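PDB 6DGM: phosphoglycerol transferase GacH from Streptococcus pyogenes MGAS5005, which probably transfers glycerol phosphate, by way of its manganese-bearing catalytic domain, to the rhamnose polysaccharide of the streptococcal cell wall. Local coordinates for residues Pro328-Ala340 against Glu350-Gln362. Sequence-based numbering, arbitrary orientation.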
loop_
_atom_site.group_PDB
_atom_site.type_symbol
_atom_site.label_atom_id
_atom_site.label_comp_id
_atom_site.label_asym_id
_atom_site.label_seq_id
_atom_site.Cartn_x
_atom_site.Cartn_y
_atom_site.Cartn_z
ATOM N N PRO A 328 -20.408 2.012 4.517
ATOM C CA PRO A 328 -20.682 3.032 3.493
ATOM C C PRO A 328 -19.419 3.692 2.968
ATOM O O PRO A 328 -19.282 3.890 1.753
ATOM C CB PRO A 328 -21.596 4.013 4.237
ATOM C CG PRO A 328 -22.340 3.126 5.259
ATOM C CD PRO A 328 -21.262 2.169 5.715
ATOM N N TYR A 329 -18.478 4.025 3.858
ATOM C CA TYR A 329 -17.182 4.554 3.434
ATOM C C TYR A 329 -16.508 3.636 2.414
ATOM O O TYR A 329 -16.079 4.088 1.354
ATOM C CB TYR A 329 -16.292 4.744 4.670
ATOM C CG TYR A 329 -14.912 5.356 4.428
ATOM C CD1 TYR A 329 -14.767 6.540 3.715
ATOM C CD2 TYR A 329 -13.764 4.772 4.959
ATOM C CE1 TYR A 329 -13.509 7.104 3.510
ATOM C CE2 TYR A 329 -12.501 5.333 4.771
ATOM C CZ TYR A 329 -12.386 6.494 4.049
ATOM O OH TYR A 329 -11.146 7.064 3.870
ATOM N N TYR A 330 -16.420 2.333 2.709
ATOM C CA TYR A 330 -15.770 1.416 1.765
ATOM C C TYR A 330 -16.626 1.112 0.540
ATOM O O TYR A 330 -16.068 0.722 -0.494
ATOM C CB TYR A 330 -15.241 0.148 2.471
ATOM C CG TYR A 330 -14.046 0.482 3.354
ATOM C CD1 TYR A 330 -12.913 1.075 2.822
ATOM C CD2 TYR A 330 -14.074 0.238 4.707
ATOM C CE1 TYR A 330 -11.836 1.420 3.631
ATOM C CE2 TYR A 330 -13.016 0.555 5.512
ATOM C CZ TYR A 330 -11.903 1.150 4.980
ATOM O OH TYR A 330 -10.863 1.462 5.818
ATOM N N ALA A 331 -17.948 1.330 0.607
ATOM C CA ALA A 331 -18.770 1.304 -0.599
ATOM C C ALA A 331 -18.382 2.447 -1.540
ATOM O O ALA A 331 -18.189 2.239 -2.744
ATOM C CB ALA A 331 -20.260 1.384 -0.236
ATOM N N LEU A 332 -18.268 3.664 -1.009
ATOM C CA LEU A 332 -17.753 4.778 -1.803
ATOM C C LEU A 332 -16.383 4.449 -2.379
ATOM O O LEU A 332 -16.122 4.674 -3.565
ATOM C CB LEU A 332 -17.671 6.036 -0.944
ATOM C CG LEU A 332 -16.858 7.219 -1.478
ATOM C CD1 LEU A 332 -17.400 7.721 -2.793
ATOM C CD2 LEU A 332 -16.851 8.320 -0.438
ATOM N N LEU A 333 -15.492 3.912 -1.548
ATOM C CA LEU A 333 -14.144 3.608 -2.020
ATOM C C LEU A 333 -14.146 2.475 -3.039
ATOM O O LEU A 333 -13.246 2.407 -3.881
ATOM C CB LEU A 333 -13.223 3.310 -0.841
ATOM C CG LEU A 333 -12.999 4.511 0.084
ATOM C CD1 LEU A 333 -12.377 4.084 1.393
ATOM C CD2 LEU A 333 -12.126 5.541 -0.614
ATOM N N THR A 334 -15.147 1.588 -2.989
ATOM C CA THR A 334 -15.292 0.582 -4.039
ATOM C C THR A 334 -15.714 1.222 -5.354
ATOM O O THR A 334 -15.208 0.844 -6.419
ATOM C CB THR A 334 -16.295 -0.483 -3.598
ATOM O OG1 THR A 334 -15.801 -1.104 -2.406
ATOM C CG2 THR A 334 -16.475 -1.554 -4.667
ATOM N N GLU A 335 -16.626 2.201 -5.294
ATOM C CA GLU A 335 -16.977 2.971 -6.488
ATOM C C GLU A 335 -15.760 3.699 -7.053
ATOM O O GLU A 335 -15.568 3.749 -8.274
ATOM C CB GLU A 335 -18.088 3.964 -6.157
ATOM C CG GLU A 335 -19.431 3.299 -5.963
ATOM C CD GLU A 335 -20.053 2.883 -7.286
ATOM O OE1 GLU A 335 -20.601 3.758 -7.990
ATOM O OE2 GLU A 335 -19.978 1.685 -7.622
ATOM N N VAL A 336 -14.920 4.270 -6.185
ATOM C CA VAL A 336 -13.681 4.894 -6.653
ATOM C C VAL A 336 -12.795 3.864 -7.341
ATOM O O VAL A 336 -12.331 4.073 -8.468
ATOM C CB VAL A 336 -12.948 5.601 -5.499
ATOM C CG1 VAL A 336 -11.586 6.127 -5.958
ATOM C CG2 VAL A 336 -13.821 6.731 -4.930
ATOM N N LEU A 337 -12.544 2.740 -6.665
ATOM C CA LEU A 337 -11.696 1.689 -7.230
ATOM C C LEU A 337 -12.160 1.312 -8.631
ATOM O O LEU A 337 -11.357 1.233 -9.566
ATOM C CB LEU A 337 -11.727 0.458 -6.317
ATOM C CG LEU A 337 -11.239 -0.883 -6.878
ATOM C CD1 LEU A 337 -9.718 -0.868 -7.079
ATOM C CD2 LEU A 337 -11.643 -2.025 -5.929
ATOM N N ASN A 338 -13.462 1.106 -8.803
ATOM C CA ASN A 338 -13.967 0.568 -10.053
ATOM C C ASN A 338 -14.219 1.623 -11.116
ATOM O O ASN A 338 -14.089 1.323 -12.308
ATOM C CB ASN A 338 -15.265 -0.210 -9.799
ATOM C CG ASN A 338 -15.012 -1.546 -9.121
ATOM O OD1 ASN A 338 -14.005 -2.202 -9.387
ATOM N ND2 ASN A 338 -15.931 -1.958 -8.246
ATOM N N LYS A 339 -14.603 2.840 -10.729
ATOM C CA LYS A 339 -15.099 3.792 -11.709
ATOM C C LYS A 339 -14.433 5.159 -11.700
ATOM O O LYS A 339 -14.739 5.967 -12.588
ATOM C CB LYS A 339 -16.609 4.006 -11.536
ATOM C CG LYS A 339 -17.432 2.725 -11.535
ATOM C CD LYS A 339 -18.890 3.024 -11.241
ATOM C CE LYS A 339 -19.678 1.752 -10.989
ATOM N NZ LYS A 339 -21.101 2.050 -10.656
ATOM N N ALA A 340 -13.565 5.468 -10.737
ATOM C CA ALA A 340 -13.106 6.846 -10.637
ATOM C C ALA A 340 -11.658 6.966 -10.195
ATOM O O ALA A 340 -11.270 8.007 -9.651
ATOM C CB ALA A 340 -14.036 7.656 -9.709
ATOM N N GLU A 350 -18.334 10.843 -15.070
ATOM C CA GLU A 350 -18.577 9.875 -14.010
ATOM C C GLU A 350 -17.451 9.894 -12.987
ATOM O O GLU A 350 -17.702 9.843 -11.778
ATOM C CB GLU A 350 -18.728 8.469 -14.579
ATOM C CG GLU A 350 -18.927 7.425 -13.494
ATOM C CD GLU A 350 -19.346 6.089 -14.052
ATOM O OE1 GLU A 350 -18.571 5.521 -14.852
ATOM O OE2 GLU A 350 -20.467 5.634 -13.730
ATOM N N VAL A 351 -16.201 9.966 -13.453
ATOM C CA VAL A 351 -15.074 10.064 -12.532
ATOM C C VAL A 351 -15.234 11.289 -11.639
ATOM O O VAL A 351 -15.044 11.220 -10.416
ATOM C CB VAL A 351 -13.747 10.093 -13.312
ATOM C CG1 VAL A 351 -12.580 10.275 -12.363
ATOM C CG2 VAL A 351 -13.586 8.818 -14.118
ATOM N N LYS A 352 -15.580 12.429 -12.239
ATOM C CA LYS A 352 -15.681 13.664 -11.476
ATOM C C LYS A 352 -16.796 13.595 -10.445
ATOM O O LYS A 352 -16.671 14.151 -9.348
ATOM C CB LYS A 352 -15.931 14.836 -12.405
ATOM C CG LYS A 352 -14.759 15.258 -13.265
ATOM C CD LYS A 352 -15.229 16.463 -14.091
ATOM C CE LYS A 352 -14.228 16.922 -15.110
ATOM N NZ LYS A 352 -14.837 17.999 -15.967
ATOM N N ALA A 353 -17.913 12.949 -10.790
ATOM C CA ALA A 353 -19.037 12.879 -9.866
ATOM C C ALA A 353 -18.666 12.074 -8.633
ATOM O O ALA A 353 -18.893 12.513 -7.501
ATOM C CB ALA A 353 -20.260 12.266 -10.559
ATOM N N ILE A 354 -18.052 10.907 -8.836
ATOM C CA ILE A 354 -17.636 10.078 -7.715
ATOM C C ILE A 354 -16.522 10.767 -6.926
ATOM O O ILE A 354 -16.490 10.706 -5.691
ATOM C CB ILE A 354 -17.247 8.678 -8.221
ATOM C CG1 ILE A 354 -18.463 7.967 -8.830
ATOM C CG2 ILE A 354 -16.619 7.846 -7.094
ATOM C CD1 ILE A 354 -18.102 6.702 -9.585
ATOM N N GLN A 355 -15.596 11.436 -7.621
ATOM C CA GLN A 355 -14.538 12.157 -6.924
ATOM C C GLN A 355 -15.102 13.295 -6.088
ATOM O O GLN A 355 -14.550 13.602 -5.027
ATOM C CB GLN A 355 -13.491 12.667 -7.924
ATOM C CG GLN A 355 -12.539 11.591 -8.387
ATOM C CD GLN A 355 -11.614 11.085 -7.275
ATOM O OE1 GLN A 355 -11.318 11.793 -6.304
ATOM N NE2 GLN A 355 -11.162 9.843 -7.414
ATOM N N ASN A 356 -16.202 13.921 -6.535
ATOM C CA ASN A 356 -16.812 14.957 -5.715
ATOM C C ASN A 356 -17.344 14.363 -4.420
ATOM O O ASN A 356 -17.203 14.968 -3.350
ATOM C CB ASN A 356 -17.900 15.703 -6.470
ATOM C CG ASN A 356 -18.537 16.775 -5.622
ATOM O OD1 ASN A 356 -19.582 16.554 -5.028
ATOM N ND2 ASN A 356 -17.900 17.938 -5.551
ATOM N N ASP A 357 -17.961 13.176 -4.493
ATOM C CA ASP A 357 -18.355 12.482 -3.271
ATOM C C ASP A 357 -17.142 12.272 -2.370
ATOM O O ASP A 357 -17.173 12.577 -1.171
ATOM C CB ASP A 357 -18.969 11.117 -3.596
ATOM C CG ASP A 357 -20.315 11.207 -4.288
ATOM O OD1 ASP A 357 -20.979 12.257 -4.208
ATOM O OD2 ASP A 357 -20.712 10.204 -4.918
ATOM N N LEU A 358 -16.058 11.732 -2.941
ATOM C CA LEU A 358 -14.859 11.448 -2.157
ATOM C C LEU A 358 -14.242 12.710 -1.576
ATOM O O LEU A 358 -13.858 12.728 -0.401
ATOM C CB LEU A 358 -13.853 10.686 -3.018
ATOM C CG LEU A 358 -12.528 10.378 -2.332
ATOM C CD1 LEU A 358 -12.739 9.504 -1.114
ATOM C CD2 LEU A 358 -11.552 9.713 -3.302
ATOM N N LYS A 359 -14.131 13.778 -2.380
ATOM C CA LYS A 359 -13.478 14.994 -1.897
ATOM C C LYS A 359 -14.233 15.599 -0.718
ATOM O O LYS A 359 -13.621 16.103 0.229
ATOM C CB LYS A 359 -13.349 16.011 -3.028
ATOM C CG LYS A 359 -12.320 15.644 -4.091
ATOM C CD LYS A 359 -12.401 16.525 -5.322
ATOM C CE LYS A 359 -11.364 16.091 -6.345
ATOM N NZ LYS A 359 -11.458 16.838 -7.618
ATOM N N ASN A 360 -15.564 15.557 -0.751
ATOM C CA ASN A 360 -16.332 16.082 0.374
ATOM C C ASN A 360 -16.067 15.283 1.645
ATOM O O ASN A 360 -15.896 15.864 2.726
ATOM C CB ASN A 360 -17.818 16.141 0.033
ATOM C CG ASN A 360 -18.191 17.425 -0.682
ATOM O OD1 ASN A 360 -18.151 18.503 -0.091
ATOM N ND2 ASN A 360 -18.523 17.327 -1.966
ATOM N N ILE A 361 -16.007 13.950 1.538
ATOM C CA ILE A 361 -15.688 13.114 2.696
ATOM C C ILE A 361 -14.271 13.395 3.180
ATOM O O ILE A 361 -14.009 13.546 4.383
ATOM C CB ILE A 361 -15.868 11.626 2.334
ATOM C CG1 ILE A 361 -17.335 11.322 1.999
ATOM C CG2 ILE A 361 -15.328 10.719 3.463
ATOM C CD1 ILE A 361 -18.326 11.589 3.134
ATOM N N GLN A 362 -13.333 13.441 2.237
ATOM C CA GLN A 362 -11.920 13.634 2.547
ATOM C C GLN A 362 -11.682 14.980 3.203
ATOM O O GLN A 362 -10.900 15.085 4.163
ATOM C CB GLN A 362 -11.160 13.525 1.226
ATOM C CG GLN A 362 -9.645 13.616 1.309
ATOM C CD GLN A 362 -8.977 13.113 0.041
ATOM O OE1 GLN A 362 -9.644 12.667 -0.898
ATOM N NE2 GLN A 362 -7.651 13.209 -0.004
HETATM O O HOH W 1 -15.823 5.576 -14.963
#
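Leu332 and Ile354 interlock in knobs-into-holes fashion where helix 328-339 and residues 350-362 of helix 349-365 pack as an antiparallel hairpin, the segment axes 9.9 Å apart and inclined at 147°. Leu332 sits among Ile354, Asp357, Leu358 and Ile361. Its chi1 of 166° swings CG away from the backbone nitrogen, and its methyls diverge: CD1 meets Asp357 CB at 3.8 Å, while CD2 touches Ile361 CG1 (3.9 Å) as the side chains slide past each other. Ile354 is the reciprocal knob, seated among Leu332, Glu335, Val336 and Lys339, its CG2 3.7 Å from Val336 CG2 and its CD1 against Lys339 CB. At the N-terminal end of helix 328-339, Tyr329 brings CE1 to Ile361 CG2, while Leu333 CD1 rests over the ring's centre. The Tyr329 hydroxyl hydrogen-bonds Thr98 O, and Asp357 OD2 the Tyr21 hydroxyl of helix 11-29, tying this C-terminal hairpin to its surroundings, away from the manganese site.

Charges gather at the more open end: Lys339 NZ bridges to Glu335 OE1, and a water donates to both Lys339 O and Glu350 OE1. Close by, Gln355, bent at chi2 (-67°), sends NE2 to Ala340 O at 2.9 Å, the acceptor lying in the amide plane.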